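Local coordinates for nisin leader peptide-processing serine protease NisP (PDB 4MZD), which probably acts as a subtilisin-like serine endopeptidase that removes the leader peptide from the nisin precursor during biosynthesis of this antibiotic, at residues Val175-Ala187 / Ala476-Arg488. Sequence-based numbering, arbitrary orientation.
Sequences VFGENLSKSEWVA and ANNRNSRGAVSVR
Ser181 and Val485 form a single antiparallel hydrogen-bonded pair, Ser181 N giving to Val485 O at 2.8 Å and Val485 N to Ser181 O at 2.9 Å. The Val485 side chain points at 175-187. Its CG2, beside its own backbone N, lies 3.6 Å from Ser183 N at the helix start, while CG1, anti to that N (chi1 173°), turns to Phe176 and Val186. Val487 CG1 makes a CH-pi contact over one face of the Phe176 ring, 3.8 Å from the centroid; Ser181 CB lies over the opposite face. The Leu180 and Arg479 side chains cross at about a right angle, Leu180 CD2 lying 3.4 Å from Arg479 CG. In this subtilisin-like fold, strand 486-487 runs antiparallel to strand 200-210, and the carboxylate of C-terminal Arg488 reaches the predicted catalytic Ser353, consistent with a C-terminus produced by autocleavage and still lying in the active site. Two waters continue the backbone link beyond the pair, joining Asn179 O to Val487 N and Ser183 N to Gly483 O; a third links Lys182 NZ to Arg482 O. Lys182 NZ also salt-bridges Asp128. Ser181 OG, anti to the Ser181 backbone N (chi1 -178°), donates to Val175 O at 2.7 Å. A type II turn, Ser481-Ala484, leads the chain into Val485.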
loop_
_atom_site.group_PDB
_atom_site.type_symbol
_atom_site.label_atom_id
_atom_site.label_comp_id
_atom_site.label_asym_id
_atom_site.label_seq_id
_atom_site.Cartn_x
_atom_site.Cartn_y
_atom_site.Cartn_z
ATOM N N VAL A 175 7.443 9.171 -4.950
ATOM C CA VAL A 175 6.955 9.097 -6.324
ATOM C C VAL A 175 5.714 9.959 -6.561
ATOM O O VAL A 175 5.133 9.920 -7.642
ATOM C CB VAL A 175 6.686 7.641 -6.783
ATOM C CG1 VAL A 175 7.967 6.820 -6.736
ATOM C CG2 VAL A 175 5.578 6.999 -5.958
ATOM N N PHE A 176 5.311 10.739 -5.564
ATOM C CA PHE A 176 4.237 11.713 -5.741
ATOM C C PHE A 176 4.708 13.071 -5.269
ATOM O O PHE A 176 5.444 13.176 -4.282
ATOM C CB PHE A 176 2.994 11.372 -4.914
ATOM C CG PHE A 176 2.261 10.145 -5.371
ATOM C CD1 PHE A 176 1.227 10.233 -6.293
ATOM C CD2 PHE A 176 2.598 8.900 -4.867
ATOM C CE1 PHE A 176 0.542 9.104 -6.699
ATOM C CE2 PHE A 176 1.933 7.766 -5.280
ATOM C CZ PHE A 176 0.898 7.868 -6.194
ATOM N N GLY A 177 4.240 14.102 -5.968
ATOM C CA GLY A 177 4.318 15.470 -5.501
ATOM C C GLY A 177 3.033 15.768 -4.758
ATOM O O GLY A 177 2.886 15.424 -3.590
ATOM N N GLU A 178 2.075 16.381 -5.448
ATOM C CA GLU A 178 0.785 16.661 -4.834
ATOM C C GLU A 178 -0.389 15.999 -5.540
ATOM O O GLU A 178 -1.527 16.116 -5.081
ATOM C CB GLU A 178 0.557 18.165 -4.725
ATOM C CG GLU A 178 1.489 18.829 -3.752
ATOM C CD GLU A 178 1.212 20.301 -3.636
ATOM O OE1 GLU A 178 1.413 21.023 -4.636
ATOM O OE2 GLU A 178 0.773 20.737 -2.553
ATOM N N ASN A 179 -0.139 15.308 -6.646
ATOM C CA ASN A 179 -1.264 14.683 -7.333
ATOM C C ASN A 179 -1.010 13.266 -7.830
ATOM O O ASN A 179 -1.114 12.317 -7.058
ATOM C CB ASN A 179 -1.855 15.592 -8.427
ATOM C CG ASN A 179 -0.914 15.802 -9.605
ATOM O OD1 ASN A 179 0.253 16.141 -9.428
ATOM N ND2 ASN A 179 -1.426 15.596 -10.820
ATOM N N LEU A 180 -0.701 13.117 -9.115
ATOM C CA LEU A 180 -0.566 11.795 -9.716
ATOM C C LEU A 180 0.899 11.403 -9.931
ATOM O O LEU A 180 1.816 12.220 -9.790
ATOM C CB LEU A 180 -1.361 11.731 -11.019
ATOM C CG LEU A 180 -2.865 11.968 -10.842
ATOM C CD1 LEU A 180 -3.536 12.233 -12.177
ATOM C CD2 LEU A 180 -3.512 10.785 -10.128
ATOM N N SER A 181 1.103 10.138 -10.275
ATOM C CA SER A 181 2.432 9.602 -10.505
ATOM C C SER A 181 2.462 8.852 -11.836
ATOM O O SER A 181 1.470 8.818 -12.564
ATOM C CB SER A 181 2.842 8.713 -9.321
ATOM O OG SER A 181 4.151 8.191 -9.467
ATOM N N LYS A 182 3.620 8.285 -12.153
ATOM C CA LYS A 182 3.844 7.585 -13.421
ATOM C C LYS A 182 4.519 6.251 -13.156
ATOM O O LYS A 182 5.333 6.135 -12.240
ATOM C CB LYS A 182 4.749 8.408 -14.345
ATOM C CG LYS A 182 4.159 9.726 -14.813
ATOM C CD LYS A 182 3.101 9.522 -15.885
ATOM C CE LYS A 182 2.763 10.835 -16.569
ATOM N NZ LYS A 182 1.765 10.638 -17.654
ATOM N N SER A 183 4.211 5.249 -13.975
ATOM C CA SER A 183 4.829 3.942 -13.799
ATOM C C SER A 183 6.342 4.002 -13.980
ATOM O O SER A 183 7.067 3.247 -13.348
ATOM C CB SER A 183 4.217 2.902 -14.740
ATOM O OG SER A 183 4.462 3.227 -16.093
ATOM N N GLU A 184 6.828 4.887 -14.845
ATOM C CA GLU A 184 8.272 5.021 -15.014
ATOM C C GLU A 184 8.939 5.374 -13.684
ATOM O O GLU A 184 10.010 4.860 -13.362
ATOM C CB GLU A 184 8.608 6.069 -16.081
ATOM C CG GLU A 184 10.057 6.047 -16.571
ATOM C CD GLU A 184 10.998 6.915 -15.747
ATOM O OE1 GLU A 184 10.522 7.771 -14.971
ATOM O OE2 GLU A 184 12.232 6.750 -15.891
ATOM N N TRP A 185 8.305 6.253 -12.914
ATOM C CA TRP A 185 8.882 6.666 -11.640
ATOM C C TRP A 185 8.783 5.533 -10.620
ATOM O O TRP A 185 9.729 5.273 -9.873
ATOM C CB TRP A 185 8.195 7.906 -11.071
ATOM C CG TRP A 185 7.849 9.021 -12.004
ATOM C CD1 TRP A 185 8.216 9.187 -13.315
ATOM C CD2 TRP A 185 7.014 10.127 -11.673
ATOM N NE1 TRP A 185 7.658 10.348 -13.809
ATOM C CE2 TRP A 185 6.909 10.937 -12.819
ATOM C CE3 TRP A 185 6.345 10.516 -10.504
ATOM C CZ2 TRP A 185 6.154 12.109 -12.833
ATOM C CZ3 TRP A 185 5.600 11.678 -10.515
ATOM C CH2 TRP A 185 5.502 12.456 -11.675
ATOM N N VAL A 186 7.636 4.864 -10.590
ATOM C CA VAL A 186 7.430 3.764 -9.660
ATOM C C VAL A 186 8.403 2.619 -9.933
ATOM O O VAL A 186 8.983 2.055 -9.000
ATOM C CB VAL A 186 5.966 3.276 -9.671
ATOM C CG1 VAL A 186 5.788 2.065 -8.770
ATOM C CG2 VAL A 186 5.026 4.395 -9.251
ATOM N N ALA A 187 8.598 2.288 -11.207
ATOM C CA ALA A 187 9.540 1.233 -11.568
ATOM C C ALA A 187 10.958 1.571 -11.113
ATOM O O ALA A 187 11.656 0.721 -10.564
ATOM C CB ALA A 187 9.491 0.946 -13.076
ATOM N N ALA A 476 -11.701 14.114 -21.019
ATOM C CA ALA A 476 -10.863 14.889 -20.115
ATOM C C ALA A 476 -9.904 13.975 -19.364
ATOM O O ALA A 476 -10.294 12.901 -18.904
ATOM C CB ALA A 476 -11.726 15.669 -19.134
ATOM N N ASN A 477 -8.649 14.398 -19.247
ATOM C CA ASN A 477 -7.677 13.679 -18.430
ATOM C C ASN A 477 -8.154 13.573 -16.991
ATOM O O ASN A 477 -8.774 14.497 -16.463
ATOM C CB ASN A 477 -6.316 14.370 -18.469
ATOM C CG ASN A 477 -5.609 14.180 -19.789
ATOM O OD1 ASN A 477 -6.080 13.444 -20.655
ATOM N ND2 ASN A 477 -4.466 14.836 -19.950
ATOM N N ASN A 478 -7.848 12.447 -16.356
ATOM C CA ASN A 478 -8.369 12.154 -15.030
ATOM C C ASN A 478 -7.471 11.174 -14.269
ATOM O O ASN A 478 -6.451 10.719 -14.792
ATOM C CB ASN A 478 -9.787 11.595 -15.156
ATOM C CG ASN A 478 -9.838 10.333 -16.000
ATOM O OD1 ASN A 478 -9.577 9.238 -15.504
ATOM N ND2 ASN A 478 -10.168 10.479 -17.281
ATOM N N ARG A 479 -7.857 10.854 -13.037
ATOM C CA ARG A 479 -7.064 9.983 -12.170
ATOM C C ARG A 479 -6.888 8.582 -12.747
ATOM O O ARG A 479 -5.946 7.860 -12.397
ATOM C CB ARG A 479 -7.723 9.874 -10.794
ATOM C CG ARG A 479 -6.797 10.174 -9.633
ATOM C CD ARG A 479 -7.485 9.960 -8.293
ATOM N NE ARG A 479 -7.557 8.547 -7.939
ATOM C CZ ARG A 479 -8.610 7.768 -8.161
ATOM N NH1 ARG A 479 -9.697 8.264 -8.732
ATOM N NH2 ARG A 479 -8.574 6.491 -7.805
ATOM N N ASN A 480 -7.809 8.197 -13.621
ATOM C CA ASN A 480 -7.771 6.892 -14.262
ATOM C C ASN A 480 -7.374 6.953 -15.732
ATOM O O ASN A 480 -7.540 5.975 -16.447
ATOM C CB ASN A 480 -9.120 6.181 -14.117
ATOM C CG ASN A 480 -9.402 5.750 -12.694
ATOM O OD1 ASN A 480 -10.349 6.227 -12.063
ATOM N ND2 ASN A 480 -8.586 4.842 -12.182
ATOM N N SER A 481 -6.834 8.083 -16.189
ATOM C CA SER A 481 -6.319 8.154 -17.558
ATOM C C SER A 481 -5.151 7.201 -17.735
ATOM O O SER A 481 -4.462 6.881 -16.768
ATOM C CB SER A 481 -5.853 9.568 -17.902
ATOM O OG SER A 481 -6.940 10.463 -17.964
ATOM N N ARG A 482 -4.913 6.760 -18.968
ATOM C CA ARG A 482 -3.772 5.897 -19.229
ATOM C C ARG A 482 -2.507 6.535 -18.689
ATOM O O ARG A 482 -2.242 7.717 -18.929
ATOM C CB ARG A 482 -3.621 5.647 -20.724
ATOM C CG ARG A 482 -4.804 4.945 -21.337
ATOM C CD ARG A 482 -4.672 4.917 -22.843
ATOM N NE ARG A 482 -3.549 4.095 -23.273
ATOM C CZ ARG A 482 -3.121 4.029 -24.530
ATOM N NH1 ARG A 482 -3.714 4.761 -25.470
ATOM N NH2 ARG A 482 -2.099 3.244 -24.846
ATOM N N GLY A 483 -1.723 5.745 -17.967
ATOM C CA GLY A 483 -0.438 6.193 -17.471
ATOM C C GLY A 483 -0.470 6.875 -16.115
ATOM O O GLY A 483 0.587 7.126 -15.542
ATOM N N ALA A 484 -1.659 7.179 -15.595
ATOM C CA ALA A 484 -1.754 7.879 -14.309
ATOM C C ALA A 484 -1.762 6.904 -13.135
ATOM O O ALA A 484 -2.682 6.098 -12.990
ATOM C CB ALA A 484 -2.992 8.756 -14.267
ATOM N N VAL A 485 -0.739 6.990 -12.287
ATOM C CA VAL A 485 -0.691 6.220 -11.050
ATOM C C VAL A 485 -1.300 7.076 -9.948
ATOM O O VAL A 485 -0.995 8.270 -9.842
ATOM C CB VAL A 485 0.759 5.848 -10.692
ATOM C CG1 VAL A 485 0.837 5.196 -9.318
ATOM C CG2 VAL A 485 1.338 4.933 -11.756
ATOM N N SER A 486 -2.172 6.485 -9.143
ATOM C CA SER A 486 -2.799 7.228 -8.064
ATOM C C SER A 486 -2.632 6.504 -6.746
ATOM O O SER A 486 -2.470 5.283 -6.705
ATOM C CB SER A 486 -4.281 7.491 -8.361
ATOM O OG SER A 486 -5.007 6.302 -8.588
ATOM N N VAL A 487 -2.668 7.262 -5.656
ATOM C CA VAL A 487 -2.637 6.638 -4.350
ATOM C C VAL A 487 -3.890 5.800 -4.155
ATOM O O VAL A 487 -4.961 6.137 -4.666
ATOM C CB VAL A 487 -2.508 7.675 -3.203
ATOM C CG1 VAL A 487 -1.194 8.441 -3.317
ATOM C CG2 VAL A 487 -3.712 8.629 -3.155
ATOM N N ARG A 488 -3.760 4.696 -3.432
ATOM C CA ARG A 488 -4.918 3.960 -2.944
ATOM C C ARG A 488 -5.195 4.407 -1.509
ATOM O O ARG A 488 -5.831 3.698 -0.705
ATOM C CB ARG A 488 -4.726 2.442 -3.067
ATOM C CG ARG A 488 -5.172 1.865 -4.423
ATOM C CD ARG A 488 -4.202 2.179 -5.561
ATOM N NE ARG A 488 -4.794 1.992 -6.891
ATOM C CZ ARG A 488 -4.805 0.846 -7.572
ATOM N NH1 ARG A 488 -4.266 -0.260 -7.070
ATOM N NH2 ARG A 488 -5.366 0.802 -8.773
ATOM O OXT ARG A 488 -4.779 5.523 -1.161
HETATM O O HOH W 1 -3.009 10.074 -6.349
HETATM O O HOH W 2 -0.934 9.809 -17.491
HETATM O O HOH W 3 2.790 5.942 -16.386
#